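Local coordinates for minor fimbrium tip subunit Mfa3 (Porphyromonas gingivalis ATCC 33277, PDB 5NF4), which forms part of the tip of the minor fimbriae, filamentous pili that mediate biofilm formation and adhesion to host cells and other oral bacteria, at residues N157-T169 against K183-V196. Residues are numbered along the deposited sequence; the frame is centred on the assembly and turned at random.
Sequences NGFPMSRMYSNQT and KPDGENNVKLQRVV. With SO4 (sulfate ion), chain D.
Antiparallel pairing of Ser162 with Gln193 and of Met161 with Arg194 joins strands 161-170 and 180-205, a beta hairpin whose first strand also pairs with strand 109-117. Two backbone bonds define the hydrogen-bonded pair, Ser162 N to Gln193 O (2.9 Å) and Gln193 N to Ser162 O; Val195 N to Pro160 O extends the pairing. The short strand segments cross at 130°. Met161 CA and Arg194 CA are 4.2 Å apart. Tyr165 CA and Pro184 CA are 6.6 Å apart, and side chains bridge this wider gap. Arg163 swings CG to the side opposite its main-chain nitrogen (chi1 -166°), and a bend at chi2 then brings NH1 to Lys191 O at 3.0 Å, in the carbonyl plane and on a lone pair. Its guanidinium lies between Tyr165 OH over one face and Gln193 NE2 over the other, the Gln193 amide turned only 18° from it. Tyr165 OH accepts Lys191 N-H (N to OH 3.2 Å), while Pro184 CB sits over the ring centre, a CH-pi contact. Further on, Gln168 OE1 takes the Asp185 N-H (N to OE1 3.0 Å). Gln168 NE2 reaches Asp185 OD1 at 2.9 Å from above the carboxylate plane. NE2 also donates to Ser166 O, and the three bonds together hold the amide's rotation. Side-chain bonds, three to main-chain groups, thus take over from strand pairing; Glu187 OE2, 4.0 Å from Arg163 NH2, probably adds weaker attraction, while Glu187 OE1 salt-bridges Lys191 NZ.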
ATOM      1  N   ASN A 157       5.235  -8.999  12.244  1.00 50.63           N
ATOM      2  CA  ASN A 157       5.302  -7.596  11.832  1.00 40.91           C
ATOM      3  C   ASN A 157       4.644  -7.394  10.479  1.00 37.30           C
ATOM      4  O   ASN A 157       5.286  -7.583   9.444  1.00 40.35           O
ATOM      5  CB  ASN A 157       6.774  -7.162  11.801  1.00 43.21           C
ATOM      6  CG  ASN A 157       6.950  -5.683  11.590  1.00 46.15           C
ATOM      7  OD1 ASN A 157       5.985  -4.945  11.439  1.00 40.68           O
ATOM      8  ND2 ASN A 157       8.204  -5.242  11.573  1.00 46.57           N
ATOM      9  N   GLY A 158       3.360  -7.062  10.489  1.00 39.03           N
ATOM     10  CA  GLY A 158       2.606  -6.932   9.262  1.00 39.47           C
ATOM     11  C   GLY A 158       2.739  -5.560   8.663  1.00 34.14           C
ATOM     12  O   GLY A 158       3.192  -4.610   9.333  1.00 35.83           O
ATOM     13  N   PHE A 159       2.310  -5.431   7.409  1.00 33.83           N
ATOM     14  CA  PHE A 159       2.282  -4.135   6.715  1.00 32.16           C
ATOM     15  C   PHE A 159       1.255  -3.214   7.336  1.00 32.16           C
ATOM     16  O   PHE A 159       0.147  -3.656   7.610  1.00 32.39           O
ATOM     17  CB  PHE A 159       1.915  -4.307   5.227  1.00 33.88           C
ATOM     18  CG  PHE A 159       2.917  -5.039   4.411  1.00 34.51           C
ATOM     19  CD1 PHE A 159       4.250  -4.641   4.371  1.00 35.81           C
ATOM     20  CD2 PHE A 159       2.512  -6.085   3.607  1.00 33.94           C
ATOM     21  CE1 PHE A 159       5.162  -5.327   3.586  1.00 34.63           C
ATOM     22  CE2 PHE A 159       3.398  -6.757   2.831  1.00 37.61           C
ATOM     23  CZ  PHE A 159       4.745  -6.376   2.819  1.00 35.34           C
ATOM     24  N   PRO A 160       1.576  -1.923   7.533  1.00 33.58           N
ATOM     25  CA  PRO A 160       0.506  -0.984   7.897  1.00 31.75           C
ATOM     26  C   PRO A 160      -0.615  -0.980   6.889  1.00 31.52           C
ATOM     27  O   PRO A 160      -0.377  -1.078   5.681  1.00 30.73           O
ATOM     28  CB  PRO A 160       1.206   0.383   7.933  1.00 31.78           C
ATOM     29  CG  PRO A 160       2.675   0.048   8.186  1.00 32.72           C
ATOM     30  CD  PRO A 160       2.896  -1.268   7.453  1.00 35.05           C
ATOM     31  N   MET A 161      -1.851  -0.895   7.390  1.00 30.04           N
ATOM     32  CA  MET A 161      -3.037  -0.841   6.533  1.00 32.30           C
ATOM     33  C   MET A 161      -4.025   0.161   7.110  1.00 31.44           C
ATOM     34  O   MET A 161      -3.981   0.481   8.299  1.00 31.07           O
ATOM     35  CB  MET A 161      -3.712  -2.199   6.404  1.00 32.29           C
ATOM     36  CG  MET A 161      -2.788  -3.350   6.249  1.00 34.55           C
ATOM     37  SD  MET A 161      -3.765  -4.842   6.033  1.00 38.16           S
ATOM     38  CE  MET A 161      -2.475  -6.091   5.996  1.00 40.44           C
ATOM     39  N   SER A 162      -4.879   0.701   6.254  1.00 31.80           N
ATOM     40  CA  SER A 162      -5.931   1.566   6.753  1.00 30.87           C
ATOM     41  C   SER A 162      -7.122   1.629   5.848  1.00 32.73           C
ATOM     42  O   SER A 162      -7.091   1.205   4.682  1.00 32.41           O
ATOM     43  CB  SER A 162      -5.379   2.965   6.934  1.00 35.39           C
ATOM     44  OG  SER A 162      -4.991   3.451   5.658  1.00 35.66           O
ATOM     45  N   ARG A 163      -8.192   2.190   6.390  1.00 31.53           N
ATOM     46  CA  ARG A 163      -9.321   2.536   5.560  1.00 34.08           C
ATOM     47  C   ARG A 163     -10.143   3.553   6.321  1.00 34.32           C
ATOM     48  O   ARG A 163     -10.187   3.509   7.545  1.00 35.13           O
ATOM     49  CB  ARG A 163     -10.137   1.297   5.213  1.00 36.56           C
ATOM     50  CG  ARG A 163     -11.146   1.503   4.093  1.00 38.09           C
ATOM     51  CD  ARG A 163     -10.514   1.597   2.734  1.00 41.90           C
ATOM     52  NE  ARG A 163     -11.555   1.937   1.784  1.00 55.48           N
ATOM     53  CZ  ARG A 163     -12.236   1.068   1.050  1.00 62.86           C
ATOM     54  NH1 ARG A 163     -11.956  -0.230   1.089  1.00 54.83           N
ATOM     55  NH2 ARG A 163     -13.196   1.515   0.253  1.00 62.19           N
ATOM     56  N   MET A 164     -10.732   4.498   5.604  1.00 30.42           N
ATOM     57  CA  MET A 164     -11.663   5.418   6.241  1.00 33.53           C
ATOM     58  C   MET A 164     -12.917   5.588   5.413  1.00 32.86           C
ATOM     59  O   MET A 164     -12.900   5.546   4.168  1.00 34.08           O
ATOM     60  CB  MET A 164     -10.985   6.771   6.543  1.00 43.44           C
ATOM     61  CG  MET A 164     -10.557   7.608   5.402  1.00 51.91           C
ATOM     62  SD  MET A 164      -9.885   9.206   5.984  1.00 63.36           S
ATOM     63  CE  MET A 164     -11.424  10.079   6.300  1.00 52.04           C
ATOM     64  N   TYR A 165     -14.038   5.752   6.128  1.00 35.02           N
ATOM     65  CA  TYR A 165     -15.341   5.936   5.513  1.00 38.57           C
ATOM     66  C   TYR A 165     -15.989   7.161   6.146  1.00 38.41           C
ATOM     67  O   TYR A 165     -16.218   7.187   7.352  1.00 41.99           O
ATOM     68  CB  TYR A 165     -16.224   4.709   5.730  1.00 36.88           C
ATOM     69  CG  TYR A 165     -15.627   3.392   5.275  1.00 39.54           C
ATOM     70  CD1 TYR A 165     -15.751   2.961   3.957  1.00 40.82           C
ATOM     71  CD2 TYR A 165     -14.953   2.575   6.163  1.00 37.59           C
ATOM     72  CE1 TYR A 165     -15.224   1.752   3.551  1.00 42.65           C
ATOM     73  CE2 TYR A 165     -14.453   1.350   5.771  1.00 35.29           C
ATOM     74  CZ  TYR A 165     -14.579   0.944   4.478  1.00 39.04           C
ATOM     75  OH  TYR A 165     -14.067  -0.273   4.077  1.00 41.03           O
ATOM     76  N   SER A 166     -16.307   8.154   5.335  1.00 35.16           N
ATOM     77  CA  SER A 166     -16.858   9.400   5.831  1.00 34.61           C
ATOM     78  C   SER A 166     -18.375   9.506   5.671  1.00 35.18           C
ATOM     79  O   SER A 166     -18.989   8.864   4.809  1.00 36.46           O
ATOM     80  CB  SER A 166     -16.193  10.574   5.111  1.00 45.38           C
ATOM     81  OG  SER A 166     -16.476  10.470   3.742  1.00 49.51           O
ATOM     82  N   ASN A 167     -18.963  10.326   6.533  1.00 33.75           N
ATOM     83  CA  ASN A 167     -20.383  10.616   6.506  1.00 35.69           C
ATOM     84  C   ASN A 167     -21.267   9.362   6.327  1.00 38.83           C
ATOM     85  O   ASN A 167     -22.125   9.300   5.444  1.00 39.91           O
ATOM     86  CB  ASN A 167     -20.680  11.649   5.401  1.00 42.61           C
ATOM     87  CG  ASN A 167     -22.044  12.332   5.594  1.00 56.34           C
ATOM     88  OD1 ASN A 167     -22.569  12.398   6.711  1.00 53.73           O
ATOM     89  ND2 ASN A 167     -22.609  12.859   4.511  1.00 64.77           N
ATOM     90  N   GLN A 168     -21.066   8.367   7.186  1.00 36.26           N
ATOM     91  CA  GLN A 168     -21.883   7.171   7.174  1.00 37.20           C
ATOM     92  C   GLN A 168     -23.114   7.364   8.014  1.00 35.07           C
ATOM     93  O   GLN A 168     -23.034   7.872   9.117  1.00 35.97           O
ATOM     94  CB  GLN A 168     -21.097   5.993   7.719  1.00 35.23           C
ATOM     95  CG  GLN A 168     -19.797   5.757   6.985  1.00 35.12           C
ATOM     96  CD  GLN A 168     -20.018   5.260   5.583  1.00 37.46           C
ATOM     97  OE1 GLN A 168     -20.469   4.142   5.393  1.00 37.50           O
ATOM     98  NE2 GLN A 168     -19.692   6.089   4.584  1.00 41.29           N
ATOM     99  N   THR A 169     -24.243   6.935   7.497  1.00 34.78           N
ATOM    100  CA  THR A 169     -25.469   7.077   8.233  1.00 35.30           C
ATOM    101  C   THR A 169     -25.633   5.858   9.097  1.00 37.19           C
ATOM    102  O   THR A 169     -25.801   4.744   8.600  1.00 39.75           O
ATOM    103  CB  THR A 169     -26.682   7.244   7.295  1.00 38.81           C
ATOM    104  OG1 THR A 169     -26.467   8.383   6.452  1.00 42.64           O
ATOM    105  CG2 THR A 169     -27.936   7.425   8.091  1.00 40.21           C
ATOM    106  N   LYS A 183     -22.369  -1.695   7.282  1.00 45.75           N
ATOM    107  CA  LYS A 183     -22.180  -1.768   5.847  1.00 42.91           C
ATOM    108  C   LYS A 183     -21.515  -0.485   5.327  1.00 44.21           C
ATOM    109  O   LYS A 183     -22.208   0.426   4.883  1.00 42.66           O
ATOM    110  CB  LYS A 183     -23.531  -2.010   5.166  1.00 47.62           C
ATOM    111  CG  LYS A 183     -24.233  -3.305   5.633  1.00 62.94           C
ATOM    112  CD  LYS A 183     -23.813  -4.512   4.818  1.00 70.40           C
ATOM    113  CE  LYS A 183     -24.152  -5.844   5.500  1.00 88.42           C
ATOM    114  NZ  LYS A 183     -25.596  -6.036   5.806  1.00102.66           N
ATOM    115  N   PRO A 184     -20.167  -0.407   5.385  1.00 41.70           N
ATOM    116  CA  PRO A 184     -19.477   0.809   4.947  1.00 42.44           C
ATOM    117  C   PRO A 184     -19.715   1.058   3.465  1.00 50.07           C
ATOM    118  O   PRO A 184     -19.464   0.168   2.652  1.00 47.38           O
ATOM    119  CB  PRO A 184     -18.000   0.499   5.221  1.00 43.30           C
ATOM    120  CG  PRO A 184     -17.917  -1.030   5.154  1.00 43.01           C
ATOM    121  CD  PRO A 184     -19.219  -1.488   5.741  1.00 44.71           C
ATOM    122  N   ASP A 185     -20.192   2.254   3.140  1.00 45.53           N
ATOM    123  CA  ASP A 185     -20.575   2.622   1.772  1.00 44.67           C
ATOM    124  C   ASP A 185     -21.312   1.489   1.047  1.00 49.32           C
ATOM    125  O   ASP A 185     -21.081   1.236  -0.137  1.00 56.70           O
ATOM    126  CB  ASP A 185     -19.332   3.075   1.019  1.00 48.91           C
ATOM    127  CG  ASP A 185     -18.859   4.442   1.491  1.00 53.47           C
ATOM    128  OD1 ASP A 185     -19.723   5.291   1.787  1.00 57.17           O
ATOM    129  OD2 ASP A 185     -17.650   4.674   1.603  1.00 55.06           O
ATOM    130  N   GLY A 186     -22.204   0.823   1.779  1.00 49.11           N
ATOM    131  CA  GLY A 186     -23.027  -0.244   1.233  1.00 52.16           C
ATOM    132  C   GLY A 186     -22.370  -1.601   1.028  1.00 60.75           C
ATOM    133  O   GLY A 186     -23.033  -2.543   0.591  1.00 71.81           O
ATOM    134  N   GLU A 187     -21.082  -1.704   1.341  1.00 57.26           N
ATOM    135  CA  GLU A 187     -20.344  -2.960   1.224  1.00 56.87           C
ATOM    136  C   GLU A 187     -20.527  -3.804   2.478  1.00 52.58           C
ATOM    137  O   GLU A 187     -20.907  -3.279   3.517  1.00 52.77           O
ATOM    138  CB  GLU A 187     -18.863  -2.686   0.998  1.00 58.83           C
ATOM    139  CG  GLU A 187     -18.549  -1.836  -0.215  1.00 73.28           C
ATOM    140  CD  GLU A 187     -17.053  -1.703  -0.458  1.00 86.56           C
ATOM    141  OE1 GLU A 187     -16.553  -2.337  -1.408  1.00 95.05           O
ATOM    142  OE2 GLU A 187     -16.373  -0.972   0.301  1.00 87.35           O
ATOM    143  N   ASN A 188     -20.262  -5.107   2.379  1.00 53.42           N
ATOM    144  CA  ASN A 188     -20.468  -6.025   3.510  1.00 55.65           C
ATOM    145  C   ASN A 188     -19.348  -6.022   4.531  1.00 53.50           C
ATOM    146  O   ASN A 188     -19.550  -6.377   5.692  1.00 50.92           O
ATOM    147  CB  ASN A 188     -20.636  -7.449   3.008  1.00 58.52           C
ATOM    148  CG  ASN A 188     -21.961  -7.666   2.332  1.00 71.77           C
ATOM    149  OD1 ASN A 188     -22.991  -7.171   2.792  1.00 63.47           O
ATOM    150  ND2 ASN A 188     -21.946  -8.399   1.226  1.00 77.91           N
ATOM    151  N   ASN A 189     -18.167  -5.618   4.089  1.00 44.84           N
ATOM    152  CA  ASN A 189     -16.969  -5.731   4.895  1.00 43.87           C
ATOM    153  C   ASN A 189     -16.205  -4.437   4.870  1.00 42.85           C
ATOM    154  O   ASN A 189     -16.224  -3.737   3.863  1.00 44.77           O
ATOM    155  CB  ASN A 189     -16.033  -6.829   4.366  1.00 53.75           C
ATOM    156  CG  ASN A 189     -16.667  -8.193   4.379  1.00 73.95           C
ATOM    157  OD1 ASN A 189     -16.779  -8.826   5.427  1.00 74.39           O
ATOM    158  ND2 ASN A 189     -17.066  -8.669   3.205  1.00 76.35           N
ATOM    159  N   VAL A 190     -15.507  -4.162   5.961  1.00 39.03           N
ATOM    160  CA  VAL A 190     -14.442  -3.179   5.973  1.00 37.17           C
ATOM    161  C   VAL A 190     -13.242  -3.832   5.292  1.00 37.93           C
ATOM    162  O   VAL A 190     -12.818  -4.904   5.704  1.00 38.66           O
ATOM    163  CB  VAL A 190     -14.072  -2.747   7.403  1.00 38.04           C
ATOM    164  CG1 VAL A 190     -12.800  -1.886   7.420  1.00 39.75           C
ATOM    165  CG2 VAL A 190     -15.213  -1.984   8.023  1.00 36.47           C
ATOM    166  N   LYS A 191     -12.679  -3.156   4.295  1.00 38.30           N
ATOM    167  CA  LYS A 191     -11.595  -3.713   3.490  1.00 40.49           C
ATOM    168  C   LYS A 191     -10.401  -2.801   3.647  1.00 38.63           C
ATOM    169  O   LYS A 191     -10.373  -1.665   3.144  1.00 36.22           O
ATOM    170  CB  LYS A 191     -11.997  -3.832   2.026  1.00 47.07           C
ATOM    171  CG  LYS A 191     -13.134  -4.813   1.754  1.00 54.66           C
ATOM    172  CD  LYS A 191     -13.962  -4.362   0.551  1.00 67.50           C
ATOM    173  CE  LYS A 191     -15.213  -5.198   0.380  1.00 77.45           C
ATOM    174  NZ  LYS A 191     -15.920  -4.872  -0.887  1.00 82.60           N
ATOM    175  N   LEU A 192      -9.408  -3.300   4.363  1.00 37.54           N
ATOM    176  CA  LEU A 192      -8.242  -2.497   4.696  1.00 36.64           C
ATOM    177  C   LEU A 192      -7.316  -2.455   3.501  1.00 36.94           C
ATOM    178  O   LEU A 192      -7.179  -3.462   2.806  1.00 38.60           O
ATOM    179  CB  LEU A 192      -7.522  -3.087   5.902  1.00 38.98           C
ATOM    180  CG  LEU A 192      -8.408  -3.221   7.152  1.00 43.22           C
ATOM    181  CD1 LEU A 192      -7.775  -4.154   8.186  1.00 44.84           C
ATOM    182  CD2 LEU A 192      -8.632  -1.849   7.739  1.00 42.85           C
ATOM    183  N   GLN A 193      -6.715  -1.298   3.257  1.00 33.76           N
ATOM    184  CA  GLN A 193      -5.749  -1.148   2.162  1.00 33.91           C
ATOM    185  C   GLN A 193      -4.362  -1.065   2.721  1.00 34.41           C
ATOM    186  O   GLN A 193      -4.113  -0.251   3.614  1.00 33.20           O
ATOM    187  CB  GLN A 193      -6.041   0.098   1.338  1.00 34.66           C
ATOM    188  CG  GLN A 193      -7.297  -0.062   0.520  1.00 49.64           C
ATOM    189  CD  GLN A 193      -7.799   1.255  -0.038  1.00 66.88           C
ATOM    190  OE1 GLN A 193      -7.181   2.303   0.159  1.00 60.79           O
ATOM    191  NE2 GLN A 193      -8.922   1.206  -0.745  1.00 78.78           N
ATOM    192  N   ARG A 194      -3.448  -1.877   2.192  1.00 32.65           N
ATOM    193  CA  ARG A 194      -2.043  -1.756   2.577  1.00 31.90           C
ATOM    194  C   ARG A 194      -1.499  -0.404   2.113  1.00 31.89           C
ATOM    195  O   ARG A 194      -1.968   0.128   1.103  1.00 32.20           O
ATOM    196  CB  ARG A 194      -1.208  -2.894   1.965  1.00 33.00           C
ATOM    197  CG  ARG A 194      -1.682  -4.284   2.393  1.00 35.91           C
ATOM    198  CD  ARG A 194      -1.118  -5.366   1.492  1.00 37.60           C
ATOM    199  NE  ARG A 194      -1.726  -6.681   1.738  1.00 45.45           N
ATOM    200  CZ  ARG A 194      -2.823  -7.131   1.142  1.00 56.05           C
ATOM    201  NH1 ARG A 194      -3.471  -6.378   0.264  1.00 47.49           N
ATOM    202  NH2 ARG A 194      -3.286  -8.337   1.445  1.00 62.82           N
ATOM    203  N   VAL A 195      -0.499   0.112   2.837  1.00 31.11           N
ATOM    204  CA  VAL A 195       0.124   1.409   2.523  1.00 31.78           C
ATOM    205  C   VAL A 195       1.249   1.248   1.495  1.00 32.03           C
ATOM    206  O   VAL A 195       1.794   2.253   1.024  1.00 31.31           O
ATOM    207  CB  VAL A 195       0.675   2.098   3.809  1.00 28.84           C
ATOM    208  CG1 VAL A 195      -0.476   2.301   4.803  1.00 31.22           C
ATOM    209  CG2 VAL A 195       1.819   1.290   4.433  1.00 28.46           C
ATOM    210  N   VAL A 196       1.584  -0.007   1.171  1.00 31.55           N
ATOM    211  CA  VAL A 196       2.654  -0.315   0.217  1.00 31.68           C
ATOM    212  C   VAL A 196       2.067  -0.935  -1.047  1.00 34.24           C
ATOM    213  O   VAL A 196       0.930  -1.435  -1.041  1.00 35.31           O
ATOM    214  CB  VAL A 196       3.727  -1.288   0.814  1.00 31.78           C
ATOM    215  CG1 VAL A 196       4.504  -0.619   1.960  1.00 31.83           C
ATOM    216  CG2 VAL A 196       3.115  -2.575   1.299  1.00 33.16           C
TER
HETATM  217  S   SO4 D 502     -18.197  -7.272   0.102  0.79 86.14           S
HETATM  218  O1  SO4 D 502     -17.184  -7.530  -0.917  0.79 85.64           O
HETATM  219  O2  SO4 D 502     -17.548  -6.901   1.353  0.79 88.45           O
HETATM  220  O3  SO4 D 502     -19.074  -6.189  -0.332  0.79 85.74           O
HETATM  221  O4  SO4 D 502     -18.974  -8.492   0.306  0.79 89.91           O
HETATM  222  O   HOH W   1      -4.099   2.694   3.289  1.00 36.55           O
HETATM  223  O   HOH W   2     -16.705   7.108   2.527  1.00 48.68           O
HETATM  224  O   HOH W   3     -22.840   3.014   6.132  1.00 52.86           O